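Local coordinates for ABC transporter, substrate binding protein (Polyamine) (Agrobacterium tumefaciens, PDB 4EUO) that binds gamma-aminobutyric acid selectively in the periplasm, as the substrate-binding protein of an ABC transporter, to which it probably hands the ligand over, at residues A[57-61]-A[62-66]; A[74-78]-A[79-83]; A[89-93]-A[94-98]; A[150-154]-A[155-159]. All coordinates share one frame; numbering follows the deposited sequence. Where two conformers were deposited one is given.

Contact 1: A[57-61]-A[62-66]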
loop_
_atom_site.group_PDB
_atom_site.type_symbol
_atom_site.label_atom_id
_atom_site.label_comp_id
_atom_site.label_asym_id
_atom_site.label_seq_id
_atom_site.Cartn_x
_atom_site.Cartn_y
_atom_site.Cartn_z
ATOM N N VAL A 57 -5.915 -5.600 11.178
ATOM C CA VAL A 57 -6.182 -4.943 9.904
ATOM C C VAL A 57 -4.861 -4.492 9.272
ATOM O O VAL A 57 -4.017 -3.888 9.927
ATOM C CB VAL A 57 -7.117 -3.729 10.088
ATOM C CG1 VAL A 57 -7.560 -3.142 8.741
ATOM C CG2 VAL A 57 -8.377 -4.078 10.907
ATOM N N ASP A 58 -4.744 -4.752 7.978
ATOM C CA ASP A 58 -3.638 -4.218 7.208
ATOM C C ASP A 58 -4.111 -2.844 6.680
ATOM O O ASP A 58 -5.106 -2.740 5.951
ATOM C CB ASP A 58 -3.325 -5.186 6.070
ATOM C CG ASP A 58 -2.186 -4.744 5.191
ATOM O OD1 ASP A 58 -2.238 -3.602 4.694
ATOM O OD2 ASP A 58 -1.245 -5.524 5.022
ATOM N N VAL A 59 -3.383 -1.797 7.097
ATOM C CA VAL A 59 -3.746 -0.420 6.751
ATOM C C VAL A 59 -2.563 0.293 6.123
ATOM O O VAL A 59 -1.431 -0.163 6.210
ATOM C CB VAL A 59 -4.214 0.366 8.018
ATOM C CG1 VAL A 59 -5.453 -0.259 8.639
ATOM C CG2 VAL A 59 -3.086 0.487 9.043
ATOM N N GLU A 60 -2.814 1.492 5.566
ATOM C CA GLU A 60 -1.714 2.319 5.091
ATOM C C GLU A 60 -0.964 2.914 6.272
ATOM O O GLU A 60 -1.595 3.291 7.284
ATOM C CB GLU A 60 -2.261 3.407 4.160
ATOM C CG GLU A 60 -2.674 2.790 2.819
ATOM C CD GLU A 60 -3.793 3.510 2.088
ATOM O OE1 GLU A 60 -4.710 4.057 2.732
ATOM O OE2 GLU A 60 -3.797 3.442 0.842
ATOM N N GLY A 61 0.362 3.056 6.144
ATOM C CA GLY A 61 1.156 3.524 7.281
ATOM C C GLY A 61 0.835 4.921 7.769
ATOM O O GLY A 61 0.994 5.204 8.971
ATOM N N ASP A 62 0.404 5.818 6.884
ATOM C CA ASP A 62 0.071 7.168 7.340
ATOM C C ASP A 62 -1.202 7.158 8.194
ATOM O O ASP A 62 -1.298 7.888 9.181
ATOM C CB ASP A 62 -0.051 8.131 6.156
ATOM C CG ASP A 62 -1.244 7.851 5.274
ATOM O OD1 ASP A 62 -1.294 6.744 4.674
ATOM O OD2 ASP A 62 -2.141 8.702 5.219
ATOM N N TYR A 63 -2.170 6.311 7.816
ATOM C CA TYR A 63 -3.354 6.129 8.637
ATOM C C TYR A 63 -2.940 5.531 9.996
ATOM O O TYR A 63 -3.323 6.067 11.060
ATOM C CB TYR A 63 -4.363 5.211 7.936
ATOM C CG TYR A 63 -5.485 4.796 8.859
ATOM C CD1 TYR A 63 -6.617 5.591 9.011
ATOM C CD2 TYR A 63 -5.403 3.612 9.600
ATOM C CE1 TYR A 63 -7.657 5.208 9.865
ATOM C CE2 TYR A 63 -6.436 3.221 10.455
ATOM C CZ TYR A 63 -7.549 4.022 10.579
ATOM O OH TYR A 63 -8.567 3.620 11.416
ATOM N N ALA A 64 -2.102 4.465 9.996
ATOM C CA ALA A 64 -1.690 3.810 11.259
ATOM C C ALA A 64 -1.052 4.789 12.213
ATOM O O ALA A 64 -1.296 4.693 13.433
ATOM C CB ALA A 64 -0.681 2.716 10.944
ATOM N N ALA A 65 -0.207 5.704 11.710
ATOM C CA ALA A 65 0.553 6.615 12.551
ATOM C C ALA A 65 -0.292 7.687 13.193
ATOM O O ALA A 65 0.199 8.360 14.115
ATOM C CB ALA A 65 1.724 7.209 11.781
ATOM N N GLN A 66 -1.521 7.892 12.738
ATOM C CA GLN A 66 -2.365 8.868 13.406
ATOM C C GLN A 66 -3.624 8.295 14.035
ATOM O O GLN A 66 -4.305 9.028 14.745
ATOM C CB GLN A 66 -2.631 10.064 12.507
ATOM C CG GLN A 66 -3.281 9.688 11.204
ATOM C CD GLN A 66 -4.767 9.623 11.254
ATOM O OE1 GLN A 66 -5.443 10.655 11.377
ATOM N NE2 GLN A 66 -5.315 8.402 11.134
HETATM O O HOH W 1 -3.980 6.631 3.903
#

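Contact 2: A[74-78]-A[79-83]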
loop_
_atom_site.group_PDB
_atom_site.type_symbol
_atom_site.label_atom_id
_atom_site.label_comp_id
_atom_site.label_asym_id
_atom_site.label_seq_id
_atom_site.Cartn_x
_atom_site.Cartn_y
_atom_site.Cartn_z
ATOM N N GLU A 74 -5.877 -0.416 19.526
ATOM C CA GLU A 74 -5.279 -0.907 20.752
ATOM C C GLU A 74 -3.803 -0.615 20.673
ATOM O O GLU A 74 -3.182 -0.742 19.595
ATOM C CB GLU A 74 -5.407 -2.424 20.824
ATOM C CG GLU A 74 -6.830 -2.941 20.991
ATOM C CD GLU A 74 -7.516 -2.664 22.316
ATOM O OE1 GLU A 74 -6.851 -2.192 23.266
ATOM O OE2 GLU A 74 -8.748 -2.876 22.373
ATOM N N LYS A 75 -3.185 -0.292 21.834
ATOM C CA LYS A 75 -1.743 -0.171 21.870
ATOM C C LYS A 75 -1.234 -1.588 21.672
ATOM O O LYS A 75 -1.817 -2.557 22.196
ATOM C CB LYS A 75 -1.274 0.367 23.239
ATOM C CG LYS A 75 -1.339 1.880 23.322
ATOM C CD LYS A 75 -0.746 2.415 24.621
ATOM C CE LYS A 75 -0.876 3.913 24.748
ATOM N NZ LYS A 75 0.138 4.632 23.932
ATOM N N LEU A 76 -0.177 -1.753 20.875
ATOM C CA LEU A 76 0.333 -3.098 20.656
ATOM C C LEU A 76 1.095 -3.621 21.888
ATOM O O LEU A 76 1.725 -2.838 22.610
ATOM C CB LEU A 76 1.236 -3.180 19.410
ATOM C CG LEU A 76 0.554 -2.913 18.055
ATOM C CD1 LEU A 76 1.506 -3.268 16.932
ATOM C CD2 LEU A 76 -0.749 -3.707 17.874
ATOM N N ASP A 77 1.060 -4.931 22.081
ATOM C CA ASP A 77 1.756 -5.553 23.223
ATOM C C ASP A 77 3.159 -5.932 22.759
ATOM O O ASP A 77 3.355 -6.976 22.131
ATOM C CB ASP A 77 0.993 -6.788 23.724
ATOM C CG ASP A 77 1.576 -7.413 24.978
ATOM O OD1 ASP A 77 2.707 -7.036 25.360
ATOM O OD2 ASP A 77 0.919 -8.308 25.551
ATOM N N PHE A 78 4.139 -5.068 23.064
ATOM C CA PHE A 78 5.523 -5.323 22.695
ATOM C C PHE A 78 6.263 -6.318 23.611
ATOM O O PHE A 78 7.445 -6.584 23.396
ATOM C CB PHE A 78 6.302 -4.038 22.431
ATOM C CG PHE A 78 5.843 -3.342 21.170
ATOM C CD1 PHE A 78 6.198 -3.834 19.920
ATOM C CD2 PHE A 78 5.068 -2.193 21.238
ATOM C CE1 PHE A 78 5.767 -3.190 18.749
ATOM C CE2 PHE A 78 4.654 -1.537 20.068
ATOM C CZ PHE A 78 5.021 -2.039 18.836
ATOM N N SER A 79 5.547 -6.933 24.555
ATOM C CA SER A 79 6.131 -8.031 25.333
ATOM C C SER A 79 5.879 -9.323 24.531
ATOM O O SER A 79 6.516 -10.347 24.771
ATOM C CB SER A 79 5.520 -8.112 26.735
ATOM O OG SER A 79 4.235 -8.715 26.736
ATOM N N VAL A 80 4.941 -9.255 23.547
ATOM C CA VAL A 80 4.596 -10.365 22.676
ATOM C C VAL A 80 5.223 -10.118 21.283
ATOM O O VAL A 80 5.820 -11.029 20.712
ATOM C CB VAL A 80 3.059 -10.547 22.605
ATOM C CG1 VAL A 80 2.670 -11.568 21.547
ATOM C CG2 VAL A 80 2.503 -10.961 23.974
ATOM N N ILE A 81 5.017 -8.914 20.718
ATOM C CA ILE A 81 5.600 -8.565 19.422
ATOM C C ILE A 81 7.034 -8.092 19.724
ATOM O O ILE A 81 7.227 -7.100 20.429
ATOM C CB ILE A 81 4.739 -7.486 18.715
ATOM C CG1 ILE A 81 3.307 -8.003 18.418
ATOM C CG2 ILE A 81 5.422 -6.999 17.416
ATOM C CD1 ILE A 81 2.273 -6.908 18.379
ATOM N N ASP A 82 7.990 -8.759 19.139
ATOM C CA ASP A 82 9.404 -8.443 19.323
ATOM C C ASP A 82 9.828 -7.472 18.249
ATOM O O ASP A 82 10.005 -7.872 17.104
ATOM C CB ASP A 82 10.234 -9.739 19.281
ATOM C CG ASP A 82 11.744 -9.525 19.379
ATOM O OD1 ASP A 82 12.166 -8.396 19.719
ATOM O OD2 ASP A 82 12.495 -10.479 19.089
ATOM N N LYS A 83 10.008 -6.211 18.621
ATOM C CA LYS A 83 10.371 -5.184 17.654
ATOM C C LYS A 83 11.833 -5.251 17.210
ATOM O O LYS A 83 12.225 -4.513 16.307
ATOM C CB LYS A 83 9.985 -3.773 18.151
ATOM C CG LYS A 83 10.729 -3.304 19.407
ATOM C CD LYS A 83 10.449 -1.840 19.761
ATOM C CE LYS A 83 9.127 -1.604 20.457
ATOM N NZ LYS A 83 9.025 -0.224 21.002
HETATM O O HOH W 2 9.530 -5.597 21.535
#

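Contact 3: A[89-93]-A[94-98]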
loop_
_atom_site.group_PDB
_atom_site.type_symbol
_atom_site.label_atom_id
_atom_site.label_comp_id
_atom_site.label_asym_id
_atom_site.label_seq_id
_atom_site.Cartn_x
_atom_site.Cartn_y
_atom_site.Cartn_z
ATOM N N ARG A 89 11.314 1.931 10.757
ATOM C CA ARG A 89 10.639 3.101 10.219
ATOM C C ARG A 89 9.132 3.050 10.426
ATOM O O ARG A 89 8.477 4.073 10.315
ATOM C CB ARG A 89 10.898 3.240 8.714
ATOM C CG ARG A 89 12.356 3.609 8.432
ATOM C CD ARG A 89 12.712 3.476 6.965
ATOM N NE ARG A 89 12.655 2.096 6.520
ATOM C CZ ARG A 89 13.019 1.683 5.317
ATOM N NH1 ARG A 89 13.535 2.540 4.440
ATOM N NH2 ARG A 89 12.884 0.415 4.981
ATOM N N PHE A 90 8.605 1.841 10.655
ATOM C CA PHE A 90 7.164 1.645 10.711
ATOM C C PHE A 90 6.612 1.130 12.022
ATOM O O PHE A 90 5.480 0.637 12.064
ATOM C CB PHE A 90 6.747 0.745 9.533
ATOM C CG PHE A 90 7.424 1.107 8.234
ATOM C CD1 PHE A 90 7.302 2.388 7.706
ATOM C CD2 PHE A 90 8.234 0.192 7.582
ATOM C CE1 PHE A 90 7.997 2.745 6.530
ATOM C CE2 PHE A 90 8.913 0.546 6.415
ATOM C CZ PHE A 90 8.801 1.818 5.916
ATOM N N VAL A 91 7.387 1.228 13.102
ATOM C CA VAL A 91 6.957 0.800 14.438
ATOM C C VAL A 91 6.509 2.022 15.216
ATOM O O VAL A 91 7.213 3.022 15.283
ATOM C CB VAL A 91 8.119 0.053 15.166
ATOM C CG1 VAL A 91 7.771 -0.234 16.628
ATOM C CG2 VAL A 91 8.485 -1.228 14.439
ATOM N N THR A 92 5.271 1.969 15.739
ATOM C CA THR A 92 4.716 2.978 16.630
ATOM C C THR A 92 4.122 2.228 17.833
ATOM O O THR A 92 4.072 1.008 17.837
ATOM C CB THR A 92 3.639 3.852 15.963
ATOM O OG1 THR A 92 2.400 3.131 15.916
ATOM C CG2 THR A 92 4.034 4.378 14.580
ATOM N N ASP A 93 3.568 2.974 18.805
ATOM C CA ASP A 93 2.906 2.312 19.948
ATOM C C ASP A 93 1.665 1.512 19.518
ATOM O O ASP A 93 1.197 0.633 20.264
ATOM C CB ASP A 93 2.444 3.373 20.958
ATOM C CG ASP A 93 3.559 3.965 21.807
ATOM O OD1 ASP A 93 4.711 3.499 21.685
ATOM O OD2 ASP A 93 3.280 4.915 22.562
ATOM N N TYR A 94 1.120 1.831 18.321
ATOM C CA TYR A 94 -0.111 1.215 17.824
ATOM C C TYR A 94 0.056 0.386 16.549
ATOM O O TYR A 94 -0.948 -0.085 16.003
ATOM C CB TYR A 94 -1.143 2.311 17.537
ATOM C CG TYR A 94 -1.500 3.134 18.753
ATOM C CD1 TYR A 94 -2.541 2.749 19.597
ATOM C CD2 TYR A 94 -0.803 4.301 19.062
ATOM C CE1 TYR A 94 -2.899 3.517 20.706
ATOM C CE2 TYR A 94 -1.136 5.067 20.187
ATOM C CZ TYR A 94 -2.199 4.676 20.990
ATOM O OH TYR A 94 -2.562 5.410 22.097
ATOM N N SER A 95 1.269 0.258 16.020
ATOM C CA SER A 95 1.415 -0.383 14.712
ATOM C C SER A 95 2.812 -0.882 14.454
ATOM O O SER A 95 3.781 -0.403 15.065
ATOM C CB SER A 95 1.069 0.644 13.624
ATOM O OG SER A 95 1.982 1.743 13.630
ATOM N N VAL A 96 2.928 -1.834 13.549
ATOM C CA VAL A 96 4.196 -2.287 13.019
ATOM C C VAL A 96 4.001 -2.430 11.509
ATOM O O VAL A 96 2.859 -2.559 11.023
ATOM C CB VAL A 96 4.701 -3.600 13.636
ATOM C CG1 VAL A 96 5.013 -3.420 15.134
ATOM C CG2 VAL A 96 3.726 -4.737 13.403
ATOM N N GLY A 97 5.091 -2.476 10.772
ATOM C CA GLY A 97 4.977 -2.647 9.332
ATOM C C GLY A 97 4.439 -4.002 8.922
ATOM O O GLY A 97 4.682 -5.008 9.588
ATOM N N SER A 98 3.685 -4.033 7.824
ATOM C CA SER A 98 3.121 -5.218 7.201
ATOM C C SER A 98 3.939 -5.603 5.962
ATOM O O SER A 98 4.276 -6.774 5.758
ATOM C CB SER A 98 1.669 -4.947 6.804
ATOM O OG SER A 98 1.135 -6.121 6.204
HETATM O O HOH W 3 3.209 1.701 11.241
#

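Contact 4: A[150-154]-A[155-159]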
loop_
_atom_site.group_PDB
_atom_site.type_symbol
_atom_site.label_atom_id
_atom_site.label_comp_id
_atom_site.label_asym_id
_atom_site.label_seq_id
_atom_site.Cartn_x
_atom_site.Cartn_y
_atom_site.Cartn_z
ATOM N N ASP A 150 5.881 17.606 -12.498
ATOM C CA ASP A 150 5.985 19.056 -12.666
ATOM C C ASP A 150 7.400 19.578 -12.376
ATOM O O ASP A 150 7.583 20.795 -12.286
ATOM C CB ASP A 150 4.939 19.796 -11.835
ATOM C CG ASP A 150 4.664 21.199 -12.315
ATOM O OD1 ASP A 150 4.565 21.395 -13.561
ATOM O OD2 ASP A 150 4.448 22.071 -11.461
ATOM N N GLY A 151 8.363 18.689 -12.200
ATOM C CA GLY A 151 9.755 19.091 -12.064
ATOM C C GLY A 151 10.300 19.235 -10.661
ATOM O O GLY A 151 11.483 19.558 -10.517
ATOM N N VAL A 152 9.470 18.999 -9.596
ATOM C CA VAL A 152 9.970 19.025 -8.206
ATOM C C VAL A 152 10.937 17.860 -8.021
ATOM O O VAL A 152 10.624 16.738 -8.423
ATOM C CB VAL A 152 8.811 18.942 -7.172
ATOM C CG1 VAL A 152 9.341 18.915 -5.729
ATOM C CG2 VAL A 152 7.850 20.098 -7.347
ATOM N N THR A 153 12.118 18.121 -7.417
ATOM C CA THR A 153 13.067 17.037 -7.206
ATOM C C THR A 153 12.652 16.225 -6.001
ATOM O O THR A 153 11.972 16.743 -5.099
ATOM C CB THR A 153 14.503 17.539 -7.153
ATOM O OG1 THR A 153 14.630 18.382 -6.020
ATOM C CG2 THR A 153 14.908 18.274 -8.423
ATOM N N ALA A 154 13.044 14.969 -5.983
ATOM C CA ALA A 154 12.667 14.030 -4.941
ATOM C C ALA A 154 12.896 14.573 -3.547
ATOM O O ALA A 154 11.975 14.566 -2.735
ATOM C CB ALA A 154 13.404 12.724 -5.128
ATOM N N ASP A 155 14.076 15.151 -3.294
ATOM C CA ASP A 155 14.381 15.647 -1.964
ATOM C C ASP A 155 13.681 16.924 -1.550
ATOM O O ASP A 155 13.811 17.307 -0.389
ATOM C CB ASP A 155 15.907 15.720 -1.716
ATOM C CG ASP A 155 16.761 16.319 -2.814
ATOM O OD1 ASP A 155 17.982 16.022 -2.842
ATOM O OD2 ASP A 155 16.208 17.048 -3.676
ATOM N N LYS A 156 12.900 17.548 -2.446
ATOM C CA LYS A 156 12.231 18.814 -2.135
ATOM C C LYS A 156 10.695 18.701 -2.145
ATOM O O LYS A 156 10.010 19.715 -2.203
ATOM C CB LYS A 156 12.669 19.915 -3.123
ATOM C CG LYS A 156 14.187 20.155 -3.150
ATOM C CD LYS A 156 14.603 21.418 -2.399
ATOM C CE LYS A 156 14.617 22.650 -3.278
ATOM N NZ LYS A 156 14.941 23.875 -2.502
ATOM N N LEU A 157 10.153 17.491 -2.025
ATOM C CA LEU A 157 8.705 17.328 -2.066
ATOM C C LEU A 157 7.987 17.888 -0.861
ATOM O O LEU A 157 6.884 18.391 -1.008
ATOM C CB LEU A 157 8.339 15.841 -2.175
ATOM C CG LEU A 157 8.558 15.253 -3.561
ATOM C CD1 LEU A 157 8.502 13.740 -3.483
ATOM C CD2 LEU A 157 7.497 15.764 -4.572
ATOM N N TYR A 158 8.590 17.763 0.331
ATOM C CA TYR A 158 7.925 18.142 1.567
ATOM C C TYR A 158 8.439 19.445 2.165
ATOM O O TYR A 158 9.653 19.665 2.165
ATOM C CB TYR A 158 8.008 17.023 2.604
ATOM C CG TYR A 158 7.427 15.726 2.097
ATOM C CD1 TYR A 158 6.058 15.516 2.096
ATOM C CD2 TYR A 158 8.242 14.740 1.548
ATOM C CE1 TYR A 158 5.502 14.359 1.563
ATOM C CE2 TYR A 158 7.695 13.592 0.967
ATOM C CZ TYR A 158 6.323 13.407 0.989
ATOM O OH TYR A 158 5.790 12.246 0.485
ATOM N N PRO A 159 7.557 20.318 2.678
ATOM C CA PRO A 159 6.093 20.176 2.739
ATOM C C PRO A 159 5.453 20.244 1.368
ATOM O O PRO A 159 5.932 20.940 0.487
ATOM C CB PRO A 159 5.656 21.337 3.641
ATOM C CG PRO A 159 6.708 22.391 3.413
ATOM C CD PRO A 159 8.001 21.621 3.229
#

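Contact 1: A[57-61]-A[62-66]
V59 packs obliquely against the CD2 side of the Y63 ring and also reaches the methyl of A64. Its CB is 3.8 Å from Y63 CD2, and its CG2 sits 3.8 Å from A64 CB. CG1 meets the CD2-CE2 side of the same ring. Y63 CG stands anti to its backbone N (chi1 169°), which brings the ring against V59. Y40 stacks on the Y63 ring, and L43 of helix 40-48 also touches this residue. The strand 57-60 runs straight into the helix, and their short axes make an angle of 103°. This is a beta-strand-to-helix turn of the periplasmic binding protein fold, with E60 at the N-cap. A64 N donates to E60 O at 3.0 Å, nearly straight and in the carbonyl plane. A65 N donates to G61 O from a position tilted out of that carbonyl plane. Y63 O accepts from both Q66 N and Q66 NE2, and the NE2 bond is 3.1 Å long. The carboxylates of E60 and D62 do not touch. A water between them donates to E60 OE1 at 2.9 Å and lies 2.8 Å from D62 OD1, to which it can also donate. D62 OD2 forms a salt bridge with R301. E60 belongs to the pocket of the bound gamma-aminobutyric acid. Y40 OH bonds to E60 OE1 and Y135 OH to E60 OE2.

Contact 2: A[74-78]-A[79-83]
Two backbone donors converge on D77 O where the chain turns back at F78 and S79. I81 N reaches it at 2.9 Å, almost straight and in the carbonyl plane. V80 N comes at 3.1 Å from well above that plane. The turn lies in the loop between helix 61-67 and strand 96-107. The bond from S79 N to D77 OD1 adds an Asx turn at its start. D77 OD1 accepts S79 N at 3.0 Å and S79 OG at 2.7 Å. The hydroxyl comes on the syn side and the amide on the anti side, both from the same face of the carboxylate plane. Two bonds on one oxygen probably help to hold the carboxylate's rotation. S79 OG reaches it because it sits between its own backbone N and carbonyl carbon (chi1 78°). D77 OD2 faces V80 CG2. On the buried side, L76 CD1 meets I81 CD1 at 4.0 Å, and I244 of helix 237-247 touches both residues. I81 O lies at the F78 ring edge, near its plane. A water accepts from K83 N and donates to F78 O, so it ties F78 to K83, just past the turn. In one of its two conformers K83 bends at chi3, its CE lies over one ring face, 3.7 Å from F78 CD1, and its NZ makes a cation-pi contact 4.5 Å from the F78 ring centroid, 12° off the ring normal.

Contact 3: A[89-93]-A[94-98]
T92 and S95 join their hydroxyls at 2.7 Å, OG1 to OG, and either could be the donor. T92 OG1 also accepts Y94 N at 3.0 Å. Its place between the backbone N and the carbonyl carbon (chi1 79°) puts it within reach of both S95 OG and Y94 N. The S95 hydroxyl has a second neighbour. A water lies 2.7 Å from S95 OG and donates to F90 O at 2.6 Å, bridging the two arms of the turn. The main-chain bonds are uneven. T92 N donates to S95 O at 2.9 Å and nearly straight, although it is tilted from the carbonyl plane. The return bond from S95 N to T92 O is weak, at 3.4 Å. F90 O also receives a CA-H...O contact from V96, and S95 O receives one from V91. Beyond the polar atoms, V91 CG2 and V96 CG1 lie side by side, 4.2 Å apart, and point the same way. F90 CB rests on the backbone of G97. Y94 OH has a weak hydrogen bond with K75 NZ. V96 and S98 bond through their backbones to L228 and D226 of strand 215-229. The whole is a type I beta turn from T92 to S95, at the entry to strand 96-107 of the sheet.

Contact 4: A[150-154]-A[155-159]
T153 OG1 donates to D155 OD2 at 3.1 Å, and the two side chains run side by side. The hydroxyl meets the carboxylate oxygen nearly along its C-O axis. The same OG1 has K156 CG beside it at 3.4 Å. Both polar groups stand between their own backbone N and carbonyl carbon (chi1 64° for T153 and 45° for D155), which brings OG1 and OD2 to the same flank of the turn. In the backbone, K156 N donates to T153 O at 2.9 Å, from above the carbonyl plane. The K156 chain bends at chi2 and chi3, and its end leads away from the turn. V152 CG1 touches L157 CD2 at 3.8 Å and K156 O at 3.7 Å. L157 CG lies 3.6 Å from A154 O. The turn lies in the surface loop between helices 142-149 and 162-170. A154 and D155 carry one short 3-10 turn, spanned by the T153 to K156 bond. Just before it, G151 is the C' residue of a Schellman motif that ends helix 142-149, with V152 N bonded to L147 O and G151 N to L148 O. The positive phi of G151 (96°) is what the Schellman motif needs at C'. Further out, L147 touches both V152 and L157, and V290 of strand 289-291 touches L157 and A154. D150 OD2 forms a salt bridge with R164 of helix 162-170.

Contact 1 is buried and holds a residue of the ligand pocket. Contacts 2 and 3 are partly buried, and contact 4 lies at the surface. Contacts 1 and 3 both reach the same sheet and touch each other: D58 OD2 bonds to S98 OG, and A64 packs on S95. Contacts 2 and 3 are also neighbours, through a probable bond from L76 N to D93 O. Contact 4 stands apart, its centre about 24 Å or more from the other three. Contact 1 combines helix bonds, apolar packing on a tyrosine and a water between two carboxylates. The other three are loop turns, each with a serine or threonine hydroxyl bond, and a cation-pi contact occurs in contact 2.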